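Local coordinates for protein mannan endo-1,6-alpha-mannosidase (Chaetomium thermophilum, PDB 6RY0) that probably cleaves (1->6)-alpha-D-mannosidic linkages as a glycosyl hydrolase family 76 enzyme, and probably helps transfer GPI-anchored glycoproteins into the fungal cell wall, at residues W133-M138 with F203-R208; Y212-T217 with T412-I417. One frame throughout, in Å; residues are numbered along the deposited sequence. Where two conformers were deposited one is given.

Contact 1: W133-M138 with F203-R208; sequences WGMSAM and FDLGAR
The apolar part of this helix pair centres on L205, whose CD2 lies against the backbone of helix 127-142, 3.7 Å from G134 O. The same methyl touches M135 CG and, more distantly, M138 CB, so the leucine fits between two methionines one turn apart. Segments 133-138 and 203-208 run nearly parallel, at 22°, with axes 10.1 Å apart, consistent with the (alpha/alpha) barrel of family 76.

Polar and apolar packing merge at R208. The M138 side chain slides past it in the opposite direction, CG lying over one guanidinium face 3.6 Å from NE; the methionine reaches there because CG is anti to its backbone N (chi1 -171°). M135 crosses the arginine at about a right angle, CB beside NH1, with M135 O obliquely 3.6 Å from R208 NH2.

The charged interactions lie within helix 196-213. R208 NH1 donates to D204 OD2 at 2.8 Å and 162°, with the carboxylate oxygen in the guanidinium plane, while H269 bonds D204 OD1 and E142 forms a salt bridge with R208 NH2. A buried arginine held by two carboxylates probably keeps its charge, and these partners fix the flat group against which the methionines of the neighbouring helix pack.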
loop_
_atom_site.group_PDB
_atom_site.type_symbol
_atom_site.label_atom_id
_atom_site.label_comp_id
_atom_site.label_asym_id
_atom_site.label_seq_id
_atom_site.Cartn_x
_atom_site.Cartn_y
_atom_site.Cartn_z
ATOM N N TRP A 133 -0.746 7.144 -2.438
ATOM C CA TRP A 133 -1.028 8.331 -1.633
ATOM C C TRP A 133 -2.492 8.386 -1.252
ATOM O O TRP A 133 -2.830 8.687 -0.112
ATOM C CB TRP A 133 -0.606 9.601 -2.377
ATOM C CG TRP A 133 0.871 9.834 -2.392
ATOM C CD1 TRP A 133 1.751 9.528 -3.364
ATOM C CD2 TRP A 133 1.631 10.450 -1.341
ATOM N NE1 TRP A 133 3.029 9.920 -2.985
ATOM C CE2 TRP A 133 2.967 10.511 -1.754
ATOM C CE3 TRP A 133 1.296 10.949 -0.085
ATOM C CZ2 TRP A 133 3.973 11.059 -0.944
ATOM C CZ3 TRP A 133 2.290 11.499 0.711
ATOM C CH2 TRP A 133 3.606 11.552 0.276
ATOM N N GLY A 134 -3.395 8.109 -2.191
ATOM C CA GLY A 134 -4.808 8.055 -1.875
ATOM C C GLY A 134 -5.134 7.037 -0.809
ATOM O O GLY A 134 -5.973 7.297 0.065
ATOM N N MET A 135 -4.486 5.872 -0.873
ATOM C CA MET A 135 -4.685 4.837 0.135
ATOM C C MET A 135 -4.201 5.272 1.512
ATOM O O MET A 135 -4.825 4.928 2.511
ATOM C CB MET A 135 -4.003 3.556 -0.337
ATOM C CG MET A 135 -4.771 2.900 -1.477
ATOM S SD MET A 135 -3.748 1.816 -2.502
ATOM C CE MET A 135 -3.212 0.678 -1.252
ATOM N N SER A 136 -3.091 6.013 1.574
ATOM C CA SER A 136 -2.658 6.539 2.864
ATOM C C SER A 136 -3.656 7.555 3.425
ATOM O O SER A 136 -3.890 7.562 4.631
ATOM C CB SER A 136 -1.273 7.144 2.728
ATOM O OG SER A 136 -0.342 6.102 2.529
ATOM N N ALA A 137 -4.263 8.377 2.573
ATOM C CA ALA A 137 -5.290 9.291 3.040
ATOM C C ALA A 137 -6.542 8.521 3.513
ATOM O O ALA A 137 -7.136 8.851 4.545
ATOM C CB ALA A 137 -5.662 10.279 1.934
ATOM N N MET A 138 -6.927 7.491 2.761
ATOM C CA MET A 138 -8.048 6.642 3.163
ATOM C C MET A 138 -7.790 6.023 4.530
ATOM O O MET A 138 -8.662 5.994 5.396
ATOM C CB MET A 138 -8.274 5.564 2.109
ATOM C CG MET A 138 -9.523 4.742 2.276
ATOM S SD MET A 138 -11.053 5.630 2.009
ATOM C CE MET A 138 -11.735 5.744 3.662
ATOM N N PHE A 203 -9.414 -0.346 -7.260
ATOM C CA PHE A 203 -10.339 -1.281 -6.658
ATOM C C PHE A 203 -10.379 -1.109 -5.142
ATOM O O PHE A 203 -11.439 -0.996 -4.539
ATOM C CB PHE A 203 -9.910 -2.701 -7.025
ATOM C CG PHE A 203 -10.592 -3.771 -6.218
ATOM C CD1 PHE A 203 -11.966 -3.950 -6.288
ATOM C CD2 PHE A 203 -9.875 -4.600 -5.376
ATOM C CE1 PHE A 203 -12.601 -4.898 -5.519
ATOM C CE2 PHE A 203 -10.492 -5.574 -4.607
ATOM C CZ PHE A 203 -11.858 -5.713 -4.677
ATOM N N ASP A 204 -9.196 -1.157 -4.520
ATOM C CA ASP A 204 -9.124 -1.071 -3.069
ATOM C C ASP A 204 -9.701 0.244 -2.563
ATOM O O ASP A 204 -10.444 0.275 -1.589
ATOM C CB ASP A 204 -7.629 -1.197 -2.657
ATOM C CG ASP A 204 -7.446 -1.302 -1.170
ATOM O OD1 ASP A 204 -7.911 -2.347 -0.624
ATOM O OD2 ASP A 204 -6.807 -0.403 -0.572
ATOM N N LEU A 205 -9.366 1.356 -3.218
ATOM C CA LEU A 205 -9.934 2.658 -2.836
ATOM C C LEU A 205 -11.428 2.663 -2.956
ATOM O O LEU A 205 -12.125 3.203 -2.090
ATOM C CB LEU A 205 -9.396 3.802 -3.702
ATOM C CG LEU A 205 -8.007 4.254 -3.287
ATOM C CD1 LEU A 205 -7.414 5.205 -4.293
ATOM C CD2 LEU A 205 -7.990 4.907 -1.904
ATOM N N GLY A 206 -11.953 2.120 -4.050
ATOM C CA GLY A 206 -13.401 2.073 -4.214
ATOM C C GLY A 206 -14.091 1.268 -3.127
ATOM O O GLY A 206 -15.099 1.687 -2.558
ATOM N N ALA A 207 -13.534 0.109 -2.815
ATOM C CA ALA A 207 -14.125 -0.753 -1.791
ATOM C C ALA A 207 -14.120 -0.054 -0.427
ATOM O O ALA A 207 -15.078 -0.117 0.335
ATOM C CB ALA A 207 -13.376 -2.048 -1.745
ATOM N N ARG A 208 -13.012 0.597 -0.122
ATOM C CA ARG A 208 -12.855 1.280 1.159
ATOM C C ARG A 208 -13.714 2.527 1.241
ATOM O O ARG A 208 -14.307 2.821 2.291
ATOM C CB ARG A 208 -11.377 1.607 1.401
ATOM C CG ARG A 208 -10.574 0.335 1.592
ATOM C CD ARG A 208 -9.092 0.536 1.464
ATOM N NE ARG A 208 -8.536 1.263 2.582
ATOM C CZ ARG A 208 -7.252 1.591 2.657
ATOM N NH1 ARG A 208 -6.391 1.288 1.674
ATOM N NH2 ARG A 208 -6.806 2.241 3.722
#

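Contact 2: Y212-T217 with T412-I417; sequences YTKNNT and TNETGI
N413 N donates to Y212 O at 2.8 Å with an N-H...O angle of 155°, a bond that ties the C-terminal loop to the last turn of helix 196-213. A looser electrostatic link lies further out, where K214 NZ and E414 OE2 form a salt bridge at 3.5 Å. The lysine chain runs extended until it bends at chi4 (-61°), and its CE passes N413 OD1 before meeting the glutamate at about a right angle. Since both charged residues are exposed, solvent probably weakens this attraction.

Each segment also braces itself. T412 OG1 accepts from E414 N, an ST turn, and T412 O receives both T415 N and G416 N, which curls the loop. T213 OG1, which also hydrogen-bonds L209 O in the preceding turn of helix 196-213, makes a second ST turn with N215 N, and N215 in turn caps the N-terminus of helix 216-231 by accepting from T217 N.

Packing is built around the Y212 ring. The peptide link between T412 and N413 lies over the centre of one face, with T412 C and N413 N each 3.7 Å above the plane. At the far end of the ring, Y212 OH approaches G416 CA at 3.4 Å, where the loop has only a glycine. N413 CB touches Y212 CE1, and the asparagine amide is turned 66° from the ring. Peptide-on-aromatic stacking thus fastens a surface loop to the short turn joining helices 196-213 and 216-231, in which K214, the first residue to leave helical geometry, has positive phi and N215 caps the next helix.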
loop_
_atom_site.group_PDB
_atom_site.type_symbol
_atom_site.label_atom_id
_atom_site.label_comp_id
_atom_site.label_asym_id
_atom_site.label_seq_id
_atom_site.Cartn_x
_atom_site.Cartn_y
_atom_site.Cartn_z
ATOM N N TYR A 212 -16.682 3.197 4.005
ATOM C CA TYR A 212 -16.628 4.350 4.889
ATOM C C TYR A 212 -17.864 5.230 4.710
ATOM O O TYR A 212 -18.480 5.671 5.672
ATOM C CB TYR A 212 -15.358 5.168 4.625
ATOM C CG TYR A 212 -15.132 6.275 5.632
ATOM C CD1 TYR A 212 -15.800 7.483 5.549
ATOM C CD2 TYR A 212 -14.251 6.096 6.692
ATOM C CE1 TYR A 212 -15.631 8.470 6.499
ATOM C CE2 TYR A 212 -14.060 7.101 7.652
ATOM C CZ TYR A 212 -14.764 8.284 7.547
ATOM O OH TYR A 212 -14.593 9.273 8.492
ATOM N N THR A 213 -18.184 5.541 3.467
ATOM C CA THR A 213 -19.233 6.513 3.133
ATOM C C THR A 213 -20.618 5.928 3.006
ATOM O O THR A 213 -21.589 6.686 2.987
ATOM C CB THR A 213 -18.922 7.234 1.816
ATOM O OG1 THR A 213 -19.082 6.326 0.723
ATOM C CG2 THR A 213 -17.569 7.921 1.780
ATOM N N LYS A 214 -20.712 4.608 2.815
ATOM C CA LYS A 214 -21.943 3.899 2.536
ATOM C C LYS A 214 -22.543 4.337 1.194
ATOM O O LYS A 214 -23.744 4.254 0.981
ATOM C CB LYS A 214 -22.942 4.025 3.683
ATOM C CG LYS A 214 -22.321 3.483 5.011
ATOM C CD LYS A 214 -23.154 3.808 6.223
ATOM C CE LYS A 214 -22.524 3.339 7.511
ATOM N NZ LYS A 214 -22.335 1.872 7.569
ATOM N N ASN A 215 -21.716 4.810 0.288
ATOM C CA ASN A 215 -22.169 5.174 -1.042
ATOM C C ASN A 215 -21.904 4.042 -2.029
ATOM O O ASN A 215 -20.763 3.627 -2.235
ATOM C CB ASN A 215 -21.480 6.466 -1.484
ATOM C CG ASN A 215 -21.962 6.963 -2.805
ATOM O OD1 ASN A 215 -21.601 6.403 -3.845
ATOM N ND2 ASN A 215 -22.699 8.030 -2.804
ATOM N N ASN A 216 -22.953 3.548 -2.652
ATOM C CA ASN A 216 -22.835 2.359 -3.482
ATOM C C ASN A 216 -22.143 2.575 -4.812
ATOM O O ASN A 216 -21.708 1.609 -5.414
ATOM C CB ASN A 216 -24.200 1.766 -3.767
ATOM C CG ASN A 216 -24.808 1.099 -2.568
ATOM O OD1 ASN A 216 -24.130 0.714 -1.621
ATOM N ND2 ASN A 216 -26.117 0.937 -2.605
ATOM N N THR A 217 -22.017 3.818 -5.286
ATOM C CA THR A 217 -21.351 4.030 -6.553
ATOM C C THR A 217 -19.875 3.638 -6.464
ATOM O O THR A 217 -19.321 3.114 -7.421
ATOM C CB THR A 217 -21.567 5.451 -7.047
ATOM O OG1 THR A 217 -22.963 5.599 -7.288
ATOM C CG2 THR A 217 -20.771 5.734 -8.318
ATOM N N THR A 412 -15.950 3.749 9.954
ATOM C CA THR A 412 -16.779 4.255 8.878
ATOM C C THR A 412 -17.181 5.691 9.226
ATOM O O THR A 412 -16.771 6.232 10.269
ATOM C CB THR A 412 -18.026 3.428 8.651
ATOM O OG1 THR A 412 -18.944 3.667 9.722
ATOM C CG2 THR A 412 -17.743 1.917 8.510
ATOM N N ASN A 413 -18.023 6.308 8.392
ATOM C CA ASN A 413 -18.532 7.622 8.705
ATOM C C ASN A 413 -19.413 7.631 9.961
ATOM O O ASN A 413 -19.732 8.697 10.453
ATOM C CB ASN A 413 -19.229 8.306 7.528
ATOM C CG ASN A 413 -20.495 7.633 7.081
ATOM O OD1 ASN A 413 -21.055 6.749 7.741
ATOM N ND2 ASN A 413 -20.991 8.101 5.942
ATOM N N GLU A 414 -19.771 6.470 10.510
ATOM C CA GLU A 414 -20.517 6.438 11.763
ATOM C C GLU A 414 -19.710 7.005 12.926
ATOM O O GLU A 414 -20.274 7.679 13.792
ATOM C CB GLU A 414 -20.977 5.015 12.075
ATOM C CG GLU A 414 -22.077 4.555 11.157
ATOM C CD GLU A 414 -22.615 3.175 11.497
ATOM O OE1 GLU A 414 -22.148 2.558 12.482
ATOM O OE2 GLU A 414 -23.501 2.688 10.762
ATOM N N THR A 415 -18.409 6.737 12.953
ATOM C CA THR A 415 -17.553 7.192 14.042
ATOM C C THR A 415 -16.319 7.969 13.577
ATOM O O THR A 415 -15.607 8.531 14.396
ATOM C CB THR A 415 -17.103 6.035 14.974
ATOM O OG1 THR A 415 -16.205 5.186 14.268
ATOM C CG2 THR A 415 -18.296 5.222 15.486
ATOM N N GLY A 416 -16.052 8.002 12.282
ATOM C CA GLY A 416 -14.896 8.716 11.788
ATOM C C GLY A 416 -15.034 10.210 12.035
ATOM O O GLY A 416 -16.122 10.740 12.286
ATOM N N ILE A 417 -13.910 10.903 11.936
ATOM C CA ILE A 417 -13.848 12.338 12.174
ATOM C C ILE A 417 -13.447 13.152 10.944
ATOM O O ILE A 417 -13.494 14.373 10.989
ATOM C CB ILE A 417 -12.927 12.701 13.363
ATOM C CG1 ILE A 417 -11.496 12.228 13.098
ATOM C CG2 ILE A 417 -13.470 12.102 14.651
ATOM C CD1 ILE A 417 -10.484 12.706 14.127
#

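In the fold
Helix 196-213 supplies one side of both contacts, which follow one another from the interior to the surface, their centres 13 Å apart. The centre of contact 1 is about 9 Å from the centre of the chain, that of contact 2 about 21 Å. They meet directly where M138 CE packs 3.8 Å from Y212 CB, so helix 127-142 packs against the base of the tyrosine on which the 412-417 loop rests. Contact 1 is the one nearer a metal position: G134 lies about 10 Å from the side chain of D129, a ligand in another structure of this protein of a calcium not bound in this model. Contact 2 lies away from the known metal sites.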